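Local coordinates for protein extracellular ligand-binding receptor (Sphaerobacter thermophilus, PDB 4ZPJ) that probably captures a small solute outside the cell for an ABC transporter, as a zinc-binding member of the leucine-binding protein family, at residues E106-K111 and S130-A135; Y167-S172 and E367-V372; E323-R328 and I332-V337; T353-E358 and E363-A368; A371-G376 and N380-P385. All blocks are in the same frame, centred on the assembly; numbering follows the deposited sequence. Where two conformers were deposited one is given.

Contacts 2, 4 and 5 form a cluster built on helix 362-371 and the hairpin that follows it: the centre of contact 2 lies about 11 Å from that of contact 4 and about 9 Å from that of contact 5. Contact 1, first in the chain, joins two helices that connect strands of the six-stranded mixed sheet, its centre about 21 to 29 Å from the others. Contact 3 lies in the chain between the two halves of contact 2, and shares helix 336-354 with contact 4. Thus contact 2 brings a late helix back onto an early edge strand. Such chain return is consistent with the two-lobed, multiple-crossover fold of periplasmic binding proteins of this family.

Contact 1. Residues E106-K111 and S130-A135; sequences EQAITK and SNEAAA
Ala108 and Glu132 bring helix 105-117 and helix 130-142 together with 5.9 Å between the CA of Ala108 and the CA of Glu132, and further along, the CA of Ile109 and the CA of Ala135 are 6.8 Å apart. Small residues suit so close an approach. The methyl of Ala108 points at the other helix and rests on the aliphatic root of Glu132, its CB 3.7 Å from Glu132 CG and 3.9 Å from Glu132 CB. A glutamate fits here because its methylene groups can do the packing while its charge goes elsewhere. CG lies anti to the carbonyl carbon (chi1 -80°) and the chain runs extended beyond it, which carries the buried carboxylate past Ala108. There OE2 is hydrogen-bonded to Ser101 OG and OE1 to Leu129 N, just ahead of the helix, so both oxygens have partners. The second point of touch is mainly aliphatic and less deeply buried. Ile109 turns its longer branch across the gap: CG1 approaches Ala135 O at 3.7 Å, and Ile109 CD1 is 3.9 Å from Ala135 CB. Ile109 and Ala108 both also lean on Val136 of helix 130-142, and Ala135 touches Pro105 of helix 105-117, so these two residues extend the contact. Topologically the two helices are successive connections of the six-stranded sheet. Strand 92-100, helix 105-117 and strand 123-126 form a beta-alpha-beta crossover that passes strand 55-61, and helix 130-142 leads on to strand 147-149.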
# COMPACT_ATOMS: atom_id res chain seq x y z
N GLU A 106 -0.31 -19.28 11.06
CA GLU A 106 0.32 -20.61 11.14
C GLU A 106 0.57 -21.17 9.75
O GLU A 106 1.65 -21.71 9.53
CB GLU A 106 -0.41 -21.61 12.06
CG GLU A 106 0.17 -21.73 13.50
CD GLU A 106 1.62 -22.27 13.58
OE1 GLU A 106 2.05 -23.05 12.67
OE2 GLU A 106 2.34 -21.92 14.56
N GLN A 107 -0.35 -20.98 8.80
CA GLN A 107 -0.11 -21.41 7.44
C GLN A 107 1.01 -20.56 6.79
O GLN A 107 1.74 -21.08 5.98
CB GLN A 107 -1.41 -21.40 6.61
CG GLN A 107 -1.27 -22.03 5.21
CD GLN A 107 -2.60 -22.36 4.53
OE1 GLN A 107 -3.55 -22.80 5.19
NE2 GLN A 107 -2.66 -22.18 3.22
N ALA A 108 1.17 -19.30 7.20
CA ALA A 108 2.24 -18.45 6.65
C ALA A 108 3.58 -19.03 7.04
O ALA A 108 4.50 -19.09 6.23
CB ALA A 108 2.13 -17.01 7.13
N ILE A 109 3.65 -19.52 8.27
CA ILE A 109 4.84 -20.16 8.83
C ILE A 109 5.22 -21.45 8.11
O ILE A 109 6.38 -21.66 7.72
CB ILE A 109 4.62 -20.46 10.34
CG1 ILE A 109 5.01 -19.23 11.17
CG2 ILE A 109 5.41 -21.67 10.81
CD1 ILE A 109 4.22 -19.12 12.47
N THR A 110 4.24 -22.32 7.96
CA THR A 110 4.40 -23.56 7.24
C THR A 110 4.83 -23.26 5.81
O THR A 110 5.80 -23.79 5.30
CB THR A 110 3.06 -24.34 7.21
OG1 THR A 110 2.66 -24.67 8.56
CG2 THR A 110 3.20 -25.63 6.38
N LYS A 111 4.08 -22.43 5.13
CA LYS A 111 4.45 -22.10 3.76
C LYS A 111 5.85 -21.52 3.64
O LYS A 111 6.58 -21.87 2.73
CB LYS A 111 3.39 -21.18 3.12
CG LYS A 111 2.05 -21.89 2.85
CD LYS A 111 2.23 -23.33 2.35
CE LYS A 111 0.92 -23.96 1.91
NZ LYS A 111 0.46 -23.39 0.64
N SER A 130 -0.34 -8.18 8.07
CA SER A 130 0.58 -7.80 9.12
C SER A 130 0.74 -8.88 10.14
O SER A 130 1.86 -9.13 10.59
CB SER A 130 0.11 -6.51 9.84
OG SER A 130 0.15 -5.40 8.95
N ASN A 131 -0.35 -9.54 10.53
CA ASN A 131 -0.19 -10.69 11.44
C ASN A 131 0.65 -11.82 10.81
O ASN A 131 1.39 -12.47 11.51
CB ASN A 131 -1.52 -11.20 12.06
CG ASN A 131 -2.55 -11.64 11.01
OD1 ASN A 131 -2.27 -11.73 9.81
ND2 ASN A 131 -3.76 -11.93 11.48
N GLU A 132 0.58 -12.01 9.49
CA GLU A 132 1.41 -13.04 8.85
C GLU A 132 2.90 -12.61 8.89
O GLU A 132 3.78 -13.39 9.19
CB GLU A 132 0.98 -13.27 7.41
CG GLU A 132 -0.23 -14.16 7.20
CD GLU A 132 -0.79 -14.08 5.78
OE1 GLU A 132 -0.59 -13.04 5.04
OE2 GLU A 132 -1.48 -15.06 5.42
N ALA A 133 3.15 -11.33 8.63
CA ALA A 133 4.53 -10.76 8.70
C ALA A 133 5.20 -10.94 10.06
O ALA A 133 6.36 -11.37 10.15
CB ALA A 133 4.50 -9.28 8.37
N ALA A 134 4.46 -10.57 11.12
CA ALA A 134 4.96 -10.71 12.47
C ALA A 134 5.25 -12.20 12.79
O ALA A 134 6.27 -12.54 13.42
CB ALA A 134 3.96 -10.12 13.48
N ALA A 135 4.37 -13.09 12.35
CA ALA A 135 4.59 -14.51 12.63
C ALA A 135 5.77 -15.10 11.83
O ALA A 135 6.38 -16.02 12.28
CB ALA A 135 3.31 -15.31 12.41

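Contact 2. Residues Y167-S172 and E367-V372; sequences YLFRVS and EALKAV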
# COMPACT_ATOMS: atom_id res chain seq x y z
N TYR A 167 17.92 -8.16 5.88
CA TYR A 167 17.24 -9.08 4.98
C TYR A 167 15.82 -8.63 4.59
O TYR A 167 15.30 -9.12 3.61
CB TYR A 167 17.25 -10.51 5.56
CG TYR A 167 18.64 -11.03 5.71
CD1 TYR A 167 19.34 -11.49 4.61
CD2 TYR A 167 19.26 -11.07 6.94
CE1 TYR A 167 20.65 -11.94 4.74
CE2 TYR A 167 20.57 -11.52 7.07
CZ TYR A 167 21.26 -11.93 5.97
OH TYR A 167 22.55 -12.40 6.08
N LEU A 168 15.22 -7.66 5.30
CA LEU A 168 13.84 -7.22 5.04
C LEU A 168 13.75 -5.87 4.33
O LEU A 168 14.31 -4.90 4.79
CB LEU A 168 13.04 -7.12 6.34
CG LEU A 168 13.12 -8.38 7.21
CD1 LEU A 168 12.40 -8.18 8.55
CD2 LEU A 168 12.56 -9.57 6.46
N PHE A 169 13.05 -5.86 3.22
CA PHE A 169 12.76 -4.68 2.45
C PHE A 169 11.28 -4.56 2.31
O PHE A 169 10.58 -5.58 2.21
CB PHE A 169 13.37 -4.79 1.04
CG PHE A 169 14.87 -4.90 1.01
CD1 PHE A 169 15.50 -6.13 1.26
CD2 PHE A 169 15.63 -3.83 0.70
CE1 PHE A 169 16.89 -6.24 1.25
CE2 PHE A 169 17.05 -3.93 0.63
CZ PHE A 169 17.66 -5.13 0.91
N ARG A 170 10.78 -3.34 2.25
CA ARG A 170 9.36 -3.15 2.01
C ARG A 170 9.13 -2.18 0.89
O ARG A 170 9.71 -1.09 0.89
CB ARG A 170 8.69 -2.68 3.31
CG ARG A 170 7.21 -2.42 3.14
CD ARG A 170 6.44 -2.82 4.39
NE ARG A 170 6.70 -1.90 5.45
CZ ARG A 170 6.29 -2.03 6.70
NH1 ARG A 170 5.55 -3.07 7.10
NH2 ARG A 170 6.60 -1.07 7.57
N VAL A 171 8.30 -2.56 -0.09
CA VAL A 171 8.11 -1.70 -1.28
C VAL A 171 6.71 -1.10 -1.31
O VAL A 171 6.37 -0.35 -2.24
CB VAL A 171 8.34 -2.44 -2.60
CG1 VAL A 171 9.77 -2.95 -2.71
CG2 VAL A 171 7.37 -3.59 -2.75
N SER A 172 5.86 -1.45 -0.35
CA SER A 172 4.50 -0.89 -0.31
C SER A 172 4.42 0.41 0.55
O SER A 172 4.45 1.56 0.04
CB SER A 172 3.56 -1.97 0.18
OG SER A 172 3.99 -2.48 1.43
N GLU A 367 23.29 -5.77 -1.30
CA GLU A 367 23.85 -4.49 -1.64
C GLU A 367 23.15 -4.01 -2.91
O GLU A 367 22.86 -2.81 -3.01
CB GLU A 367 25.40 -4.50 -1.79
CG GLU A 367 26.19 -5.12 -0.61
CD GLU A 367 27.55 -4.46 -0.27
OE1 GLU A 367 27.53 -3.34 0.29
OE2 GLU A 367 28.65 -5.09 -0.47
N ALA A 368 22.83 -4.90 -3.85
CA ALA A 368 22.13 -4.44 -5.08
C ALA A 368 20.66 -3.98 -4.76
O ALA A 368 20.22 -2.90 -5.21
CB ALA A 368 22.17 -5.48 -6.21
N LEU A 369 19.95 -4.73 -3.94
CA LEU A 369 18.60 -4.30 -3.51
C LEU A 369 18.64 -2.95 -2.81
O LEU A 369 17.83 -2.08 -3.15
CB LEU A 369 17.96 -5.29 -2.59
CG LEU A 369 17.58 -6.56 -3.30
CD1 LEU A 369 17.52 -7.70 -2.29
CD2 LEU A 369 16.25 -6.43 -4.03
N LYS A 370 19.59 -2.75 -1.89
CA LYS A 370 19.70 -1.45 -1.23
C LYS A 370 19.85 -0.26 -2.21
O LYS A 370 19.38 0.86 -1.92
CB LYS A 370 20.88 -1.39 -0.23
CG LYS A 370 20.64 -2.12 1.06
CD LYS A 370 21.55 -1.63 2.20
CE LYS A 370 20.84 -0.52 2.94
NZ LYS A 370 21.77 0.29 3.75
N ALA A 371 20.55 -0.51 -3.31
CA ALA A 371 20.86 0.53 -4.31
C ALA A 371 19.81 0.67 -5.42
O ALA A 371 19.93 1.51 -6.29
CB ALA A 371 22.24 0.24 -4.94
N VAL A 372 18.75 -0.11 -5.39
CA VAL A 372 17.80 -0.04 -6.48
C VAL A 372 17.15 1.34 -6.51
O VAL A 372 16.67 1.83 -5.48
CB VAL A 372 16.73 -1.14 -6.38
CG1 VAL A 372 15.55 -0.83 -7.27
CG2 VAL A 372 17.34 -2.46 -6.79
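Phe169 and Leu369 make the tight half of this contact. The phenyl ring lies with one face under the CB of Leu369, which is 3.5 Å from Phe169 CZ and 3.9 Å from the ring centroid, 30° off the ring normal: a CH-pi contact. The CD1 branch of Leu369 continues along the ring toward Phe169 CE1, at 3.9 Å, so that leucine and ring meet at a slant rather than end to end. Phe169 reaches the helix because its CG stands anti to the carbonyl carbon (chi1 -63°). A large flat side chain suits this buried place, for it bridges backbones whose CA atoms, those of Phe169 and Leu369, are 8.4 Å apart. The looser side belongs to Lys370, an exposed residue. Its CG grazes Phe169 CE2 at 4.0 Å, after which the chain bends at chi3 (91°) and leads away, ending in a hydrogen bond from NZ to Pro385 O. Lysine thus gives the ring a methylene neighbour and keeps its charged end out of the apolar packing. Strand 168-170 is an edge strand of the six-stranded sheet, with Phe169 hydrogen-bonded through its backbone to Thr147 and Val149. On helix 362-371, Leu369 also touches Ile148 of strand 147-149 and Val347 and Ala351 of helix 336-354, while the ring of Phe169 meets that of Phe383.

Contact 3. Residues E323-R328 and I332-V337; sequences EAFTAR and ILPGLV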
# COMPACT_ATOMS: atom_id res chain seq x y z
N GLU A 323 -0.94 0.75 -19.88
CA GLU A 323 -1.11 0.07 -21.18
C GLU A 323 -0.78 -1.40 -21.11
O GLU A 323 -1.53 -2.21 -21.63
CB GLU A 323 -0.22 0.69 -22.24
CG GLU A 323 -0.89 1.90 -22.81
CD GLU A 323 0.06 2.80 -23.54
OE1 GLU A 323 1.22 2.38 -23.84
OE2 GLU A 323 -0.39 3.94 -23.81
N ALA A 324 0.35 -1.73 -20.48
CA ALA A 324 0.74 -3.12 -20.38
C ALA A 324 -0.20 -3.88 -19.43
O ALA A 324 -0.48 -5.09 -19.62
CB ALA A 324 2.19 -3.21 -19.93
N PHE A 325 -0.76 -3.18 -18.47
CA PHE A 325 -1.66 -3.83 -17.53
C PHE A 325 -2.98 -4.12 -18.22
O PHE A 325 -3.44 -5.25 -18.23
CB PHE A 325 -1.86 -3.01 -16.27
CG PHE A 325 -2.61 -3.75 -15.20
CD1 PHE A 325 -1.95 -4.53 -14.29
CD2 PHE A 325 -3.99 -3.69 -15.14
CE1 PHE A 325 -2.65 -5.20 -13.31
CE2 PHE A 325 -4.69 -4.37 -14.17
CZ PHE A 325 -4.02 -5.12 -13.26
N THR A 326 -3.58 -3.09 -18.79
CA THR A 326 -4.85 -3.27 -19.49
C THR A 326 -4.77 -4.22 -20.68
O THR A 326 -5.73 -4.91 -20.93
CB THR A 326 -5.40 -1.94 -20.02
OG1 THR A 326 -4.37 -1.35 -20.76
CG2 THR A 326 -5.81 -1.01 -18.89
N ALA A 327 -3.65 -4.27 -21.40
CA ALA A 327 -3.52 -5.25 -22.50
C ALA A 327 -3.63 -6.69 -21.96
O ALA A 327 -4.16 -7.54 -22.61
CB ALA A 327 -2.22 -5.06 -23.29
N ARG A 328 -3.15 -6.92 -20.76
CA ARG A 328 -3.14 -8.22 -20.15
C ARG A 328 -4.41 -8.55 -19.40
O ARG A 328 -4.65 -9.71 -19.03
CB ARG A 328 -1.99 -8.25 -19.17
CG ARG A 328 -1.53 -9.62 -18.74
CD ARG A 328 -0.01 -9.71 -18.91
NE ARG A 328 0.60 -10.61 -17.93
CZ ARG A 328 1.88 -10.98 -17.92
NH1 ARG A 328 2.72 -10.55 -18.85
NH2 ARG A 328 2.31 -11.80 -16.97
N ILE A 332 -9.06 -3.67 -17.78
CA ILE A 332 -9.19 -3.33 -16.39
C ILE A 332 -7.97 -2.50 -15.93
O ILE A 332 -6.82 -2.77 -16.29
CB ILE A 332 -9.41 -4.57 -15.50
CG1 ILE A 332 -10.73 -5.27 -15.90
CG2 ILE A 332 -9.50 -4.17 -14.04
CD1 ILE A 332 -10.81 -6.69 -15.39
N LEU A 333 -8.24 -1.47 -15.15
CA LEU A 333 -7.19 -0.52 -14.74
C LEU A 333 -6.52 -1.08 -13.49
O LEU A 333 -7.18 -1.65 -12.65
CB LEU A 333 -7.80 0.89 -14.49
CG LEU A 333 -8.28 1.72 -15.69
CD1 LEU A 333 -8.72 3.12 -15.32
CD2 LEU A 333 -7.23 1.87 -16.74
N PRO A 334 -5.20 -0.92 -13.36
CA PRO A 334 -4.52 -1.31 -12.14
C PRO A 334 -4.79 -0.36 -11.00
O PRO A 334 -4.94 0.85 -11.22
CB PRO A 334 -3.05 -1.22 -12.52
CG PRO A 334 -3.01 -0.12 -13.51
CD PRO A 334 -4.29 -0.24 -14.30
N GLY A 335 -4.87 -0.92 -9.80
CA GLY A 335 -4.96 -0.14 -8.61
C GLY A 335 -3.76 -0.28 -7.72
O GLY A 335 -2.65 -0.55 -8.18
N LEU A 336 -4.01 -0.12 -6.42
CA LEU A 336 -2.97 0.05 -5.43
C LEU A 336 -2.12 -1.19 -5.24
O LEU A 336 -0.88 -1.12 -5.18
CB LEU A 336 -3.64 0.37 -4.09
CG LEU A 336 -3.34 1.77 -3.61
CD1 LEU A 336 -4.48 2.37 -2.81
CD2 LEU A 336 -2.07 1.63 -2.77
N VAL A 337 -2.82 -2.30 -5.02
CA VAL A 337 -2.19 -3.57 -4.85
C VAL A 337 -1.47 -4.08 -6.12
O VAL A 337 -0.48 -4.78 -6.01
CB VAL A 337 -3.19 -4.64 -4.32
CG1 VAL A 337 -3.66 -4.22 -2.93
CG2 VAL A 337 -4.39 -4.81 -5.27
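Phe325 projects from helix 316-328 onto Pro334, its CG anti to the backbone N (chi1 -171°); most of the side chain lies against Pro334, while one edge of the ring meets the backbone of Ile332 and Leu333. CB has the proline CG and CD beside it at the limit of contact. At the ring root, Phe325 CG lies 3.7 Å from Pro334 CB. That same CB stands almost squarely over the ring, 3.7 Å from the centroid and 10° off the normal, a CH-pi contact with one face. Phe325 CD1, 3.9 Å from Pro334 CB, and CE1 beyond it both lie against this atom. On the other side Ile332 O lies in the ring plane, 3.2 Å from Phe325 CD2, where the ring hydrogens would be slightly positive. Phe325 CE2 is 3.4 Å from Ile332 O and also nears Pro334 N; CZ at the tip is 4.0 Å from Pro334 CA. An alanine in place of Phe325 would probably leave Pro334 without the ring face it rests on and Ile332 O without its edge contact, opening a gap between helix and loop. The loop joins helix 316-328 to helix 336-354 and ends in Gly335 at the N-cap position, whose N bonds to Asp338 OD2. Proline suits its place, since its rigid ring offers C-H groups to the phenyl face. Thr326 directs CG2 at Ile332 O (3.3 Å) and lies alongside Leu333, while its OG1 turns back to Val322 O. The Phe325 ring also meets that of His329, just past the helix, a residue seen to bind zinc.

Contact 4. Residues T353-E358 and E363-A368; sequences TAIDGE and EALLEA
Ala364 O receives the 2.8 Å helical hydrogen bond from Ala368 N, and Ile355 CG2 presses up to this same oxygen at 3.5 Å. Ile355 carries most of the contact. With CG1 set between the backbone N and the carbonyl carbon (chi1 68°), the side chain splits its two branches over the facing helix. CG2 settles between two alanines one turn apart, 4.0 Å from Ala364 CB and 3.7 Å from Ala368 CB, while the longer branch slants toward Leu365, whose CD1 is 4.1 Å from Ile355 CD1. Alanine at both positions leaves room for a beta-branched residue to come close to the helix backbone. Just before it, the methyl of Ala354 meets that of Ala368, 4.3 Å from CB to CB. Ile355 is where helix 336-354 gives up its helical backbone, and the exit is a Schellman motif: Gly357 N is bonded to Leu352 O and Asp356 N to Thr353 O, with Asp356 at positive phi (51°) as the C-prime residue. The chain then makes a type I' turn from Ile355 to Glu358, closed by Glu358 N to Ile355 O at 2.9 Å. At Gly357 the positive phi (76°) favours glycine, which has no CB to clash with the backbone. A serine in place of Ile355 would probably leave the methyls of Ala364 and Ala368 without their apolar partner and open a gap beside Leu365. Leu365 also packs on Pro146 and Val359, and Asn361 OD1 accepts a bond from Ala364 N near the start of helix 362-371.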
# COMPACT_ATOMS: atom_id res chain seq x y z
N THR A 353 19.48 -7.89 -12.37
CA THR A 353 20.21 -7.41 -13.51
C THR A 353 21.58 -6.94 -13.07
O THR A 353 22.58 -7.33 -13.66
CB THR A 353 19.46 -6.27 -14.21
OG1 THR A 353 18.21 -6.75 -14.67
CG2 THR A 353 20.26 -5.71 -15.38
N ALA A 354 21.62 -6.12 -12.01
CA ALA A 354 22.88 -5.52 -11.54
C ALA A 354 23.91 -6.55 -11.11
O ALA A 354 25.09 -6.35 -11.31
CB ALA A 354 22.59 -4.58 -10.38
N ILE A 355 23.49 -7.63 -10.47
CA ILE A 355 24.41 -8.73 -10.12
C ILE A 355 24.44 -9.87 -11.15
O ILE A 355 24.87 -11.01 -10.83
CB ILE A 355 24.09 -9.35 -8.75
CG1 ILE A 355 22.76 -10.11 -8.78
CG2 ILE A 355 24.07 -8.28 -7.66
CD1 ILE A 355 22.52 -10.97 -7.57
N ASP A 356 23.96 -9.61 -12.36
CA ASP A 356 24.05 -10.59 -13.45
C ASP A 356 23.50 -11.99 -13.03
O ASP A 356 24.00 -13.02 -13.46
CB ASP A 356 25.52 -10.66 -13.95
CG ASP A 356 25.65 -10.97 -15.46
OD1 ASP A 356 24.75 -10.58 -16.24
OD2 ASP A 356 26.67 -11.58 -15.88
N GLY A 357 22.45 -12.00 -12.20
CA GLY A 357 21.81 -13.23 -11.78
C GLY A 357 22.52 -14.05 -10.73
O GLY A 357 22.01 -15.10 -10.32
N GLU A 358 23.70 -13.61 -10.30
CA GLU A 358 24.50 -14.38 -9.33
C GLU A 358 23.81 -14.24 -7.99
O GLU A 358 24.31 -13.68 -7.03
CB GLU A 358 25.99 -13.95 -9.29
CG GLU A 358 26.84 -14.38 -10.50
CD GLU A 358 26.81 -15.90 -10.82
OE1 GLU A 358 27.85 -16.58 -10.70
OE2 GLU A 358 25.74 -16.42 -11.24
N GLU A 363 25.50 -11.33 -0.31
CA GLU A 363 26.09 -10.03 0.00
C GLU A 363 25.81 -9.09 -1.16
O GLU A 363 25.28 -8.00 -0.96
CB GLU A 363 27.60 -10.15 0.26
CG GLU A 363 28.26 -8.91 0.87
CD GLU A 363 29.54 -8.46 0.13
OE1 GLU A 363 29.44 -7.75 -0.91
OE2 GLU A 363 30.67 -8.80 0.59
N ALA A 364 26.15 -9.52 -2.37
CA ALA A 364 25.94 -8.71 -3.56
C ALA A 364 24.44 -8.50 -3.83
O ALA A 364 24.04 -7.45 -4.23
CB ALA A 364 26.59 -9.37 -4.77
N LEU A 365 23.60 -9.49 -3.58
CA LEU A 365 22.17 -9.32 -3.77
C LEU A 365 21.60 -8.21 -2.86
O LEU A 365 20.84 -7.30 -3.30
CB LEU A 365 21.46 -10.63 -3.51
CG LEU A 365 19.95 -10.63 -3.62
CD1 LEU A 365 19.52 -10.04 -4.95
CD2 LEU A 365 19.41 -12.07 -3.40
N LEU A 366 21.98 -8.27 -1.60
CA LEU A 366 21.52 -7.27 -0.65
C LEU A 366 22.01 -5.89 -0.92
O LEU A 366 21.22 -4.93 -0.75
CB LEU A 366 21.95 -7.60 0.76
CG LEU A 366 21.40 -8.88 1.39
CD1 LEU A 366 21.97 -8.95 2.80
CD2 LEU A 366 19.91 -8.86 1.46
N GLU A 367 23.29 -5.77 -1.30
CA GLU A 367 23.85 -4.49 -1.64
C GLU A 367 23.15 -4.01 -2.91
O GLU A 367 22.86 -2.81 -3.01
CB GLU A 367 25.40 -4.50 -1.79
CG GLU A 367 26.19 -5.12 -0.61
CD GLU A 367 27.55 -4.46 -0.27
OE1 GLU A 367 27.53 -3.34 0.29
OE2 GLU A 367 28.65 -5.09 -0.47
N ALA A 368 22.83 -4.90 -3.85
CA ALA A 368 22.13 -4.44 -5.08
C ALA A 368 20.66 -3.98 -4.76
O ALA A 368 20.22 -2.90 -5.21
CB ALA A 368 22.17 -5.48 -6.21

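Contact 5. Residues A371-G376 and N380-P385; sequences AVEFTG and NFRFHP
Phe374 and Phe381 lie side by side, their ring planes 25° apart but slid so far, 5.8 Å between centroids, that they barely overlap. Over one face of the Phe374 ring sits Phe381 CB, offset toward the rim, and Val372 CG1 lies in plane at its edge. Phe381 in turn places CE1 4.0 Å above the centre of the Phe383 ring. The backbones pair as an antiparallel beta hairpin: Phe374 N bonds to Phe381 O at 3.2 Å, and Phe381 N to Phe374 O at 3.0 Å. Away from the phenyls, Asn380 ND2 makes a weak bond to Thr375 OG1, at 2.6 Å too short for its bend (120°) and so of doubtful geometry, and Glu373 CG runs alongside Arg382 CB. Polar residues suit this less buried face. Where the pairing gives out, a water bridges Val372 O and Phe383 N. The aromatic face is turned inward, to helix 336-354: Phe374 and Phe381 touch Ile343, Phe383 touches Val347, and Arg346 makes a cation-pi contact with Phe374. Strand 373-376 follows helix 362-371, and strand 379-383 pairs on its far side with strand 390-401.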
# COMPACT_ATOMS: atom_id res chain seq x y z
N ALA A 371 20.55 -0.51 -3.31
CA ALA A 371 20.86 0.53 -4.31
C ALA A 371 19.81 0.67 -5.42
O ALA A 371 19.93 1.51 -6.29
CB ALA A 371 22.24 0.24 -4.94
N VAL A 372 18.75 -0.11 -5.39
CA VAL A 372 17.80 -0.04 -6.48
C VAL A 372 17.15 1.34 -6.51
O VAL A 372 16.67 1.83 -5.48
CB VAL A 372 16.73 -1.14 -6.38
CG1 VAL A 372 15.55 -0.83 -7.27
CG2 VAL A 372 17.34 -2.46 -6.79
N GLU A 373 17.07 1.91 -7.71
CA GLU A 373 16.41 3.15 -7.96
C GLU A 373 15.86 3.26 -9.40
O GLU A 373 16.57 3.03 -10.35
CB GLU A 373 17.41 4.30 -7.71
CG GLU A 373 16.69 5.53 -7.17
CD GLU A 373 17.48 6.82 -7.29
OE1 GLU A 373 18.65 6.72 -6.84
OE2 GLU A 373 16.94 7.87 -7.82
N PHE A 374 14.62 3.71 -9.58
CA PHE A 374 14.09 3.86 -10.93
C PHE A 374 12.91 4.81 -10.83
O PHE A 374 12.42 5.10 -9.72
CB PHE A 374 13.66 2.49 -11.51
CG PHE A 374 12.72 1.74 -10.60
CD1 PHE A 374 11.37 1.88 -10.74
CD2 PHE A 374 13.21 0.89 -9.63
CE1 PHE A 374 10.49 1.19 -9.93
CE2 PHE A 374 12.35 0.20 -8.78
CZ PHE A 374 10.98 0.35 -8.93
N THR A 375 12.50 5.30 -12.00
CA THR A 375 11.26 6.03 -12.18
C THR A 375 10.18 5.02 -12.42
O THR A 375 10.17 4.39 -13.45
CB THR A 375 11.33 7.00 -13.37
OG1 THR A 375 12.43 7.82 -13.15
CG2 THR A 375 10.09 7.97 -13.40
N GLY A 376 9.30 4.85 -11.42
CA GLY A 376 8.15 3.99 -11.56
C GLY A 376 6.85 4.71 -11.92
O GLY A 376 6.82 5.94 -12.18
N ASN A 380 9.60 8.46 -8.69
CA ASN A 380 10.84 7.81 -8.36
C ASN A 380 10.71 6.99 -7.07
O ASN A 380 9.93 7.33 -6.18
CB ASN A 380 11.95 8.84 -8.31
CG ASN A 380 12.19 9.47 -9.68
OD1 ASN A 380 12.10 10.67 -9.85
ND2 ASN A 380 12.44 8.66 -10.66
N PHE A 381 11.43 5.89 -7.04
CA PHE A 381 11.38 4.95 -6.00
C PHE A 381 12.80 4.58 -5.67
O PHE A 381 13.64 4.25 -6.58
CB PHE A 381 10.59 3.69 -6.38
CG PHE A 381 10.56 2.65 -5.26
CD1 PHE A 381 11.63 1.80 -5.07
CD2 PHE A 381 9.48 2.59 -4.37
CE1 PHE A 381 11.62 0.87 -4.02
CE2 PHE A 381 9.45 1.68 -3.34
CZ PHE A 381 10.53 0.79 -3.17
N ARG A 382 13.04 4.58 -4.35
CA ARG A 382 14.20 3.99 -3.77
C ARG A 382 13.88 3.55 -2.35
O ARG A 382 12.77 3.77 -1.85
CB ARG A 382 15.34 4.98 -3.80
CG ARG A 382 15.12 6.22 -3.02
CD ARG A 382 16.25 7.20 -3.28
NE ARG A 382 15.89 8.50 -2.71
CZ ARG A 382 16.14 8.88 -1.46
NH1 ARG A 382 16.78 8.07 -0.59
NH2 ARG A 382 15.72 10.10 -1.08
N PHE A 383 14.87 2.92 -1.71
CA PHE A 383 14.72 2.37 -0.36
C PHE A 383 15.39 3.29 0.62
O PHE A 383 16.44 3.78 0.36
CB PHE A 383 15.41 1.02 -0.25
CG PHE A 383 14.62 -0.14 -0.87
CD1 PHE A 383 13.37 -0.49 -0.38
CD2 PHE A 383 15.17 -0.91 -1.90
CE1 PHE A 383 12.67 -1.57 -0.92
CE2 PHE A 383 14.47 -2.01 -2.43
CZ PHE A 383 13.21 -2.29 -1.99
N HIS A 384 14.81 3.48 1.80
CA HIS A 384 15.55 4.16 2.84
C HIS A 384 16.77 3.32 3.24
O HIS A 384 16.68 2.08 3.45
CB HIS A 384 14.63 4.40 4.04
CG HIS A 384 15.11 5.48 4.93
ND1 HIS A 384 16.04 5.26 5.92
CD2 HIS A 384 14.87 6.82 4.92
CE1 HIS A 384 16.34 6.42 6.50
NE2 HIS A 384 15.66 7.38 5.89
N PRO A 385 17.93 3.96 3.36
CA PRO A 385 19.13 3.17 3.67
C PRO A 385 19.11 2.54 5.07
O PRO A 385 19.87 1.64 5.32
CB PRO A 385 20.30 4.19 3.55
CG PRO A 385 19.66 5.52 3.51
CD PRO A 385 18.19 5.41 3.30
O HOH W 1 17.45 2.25 -3.17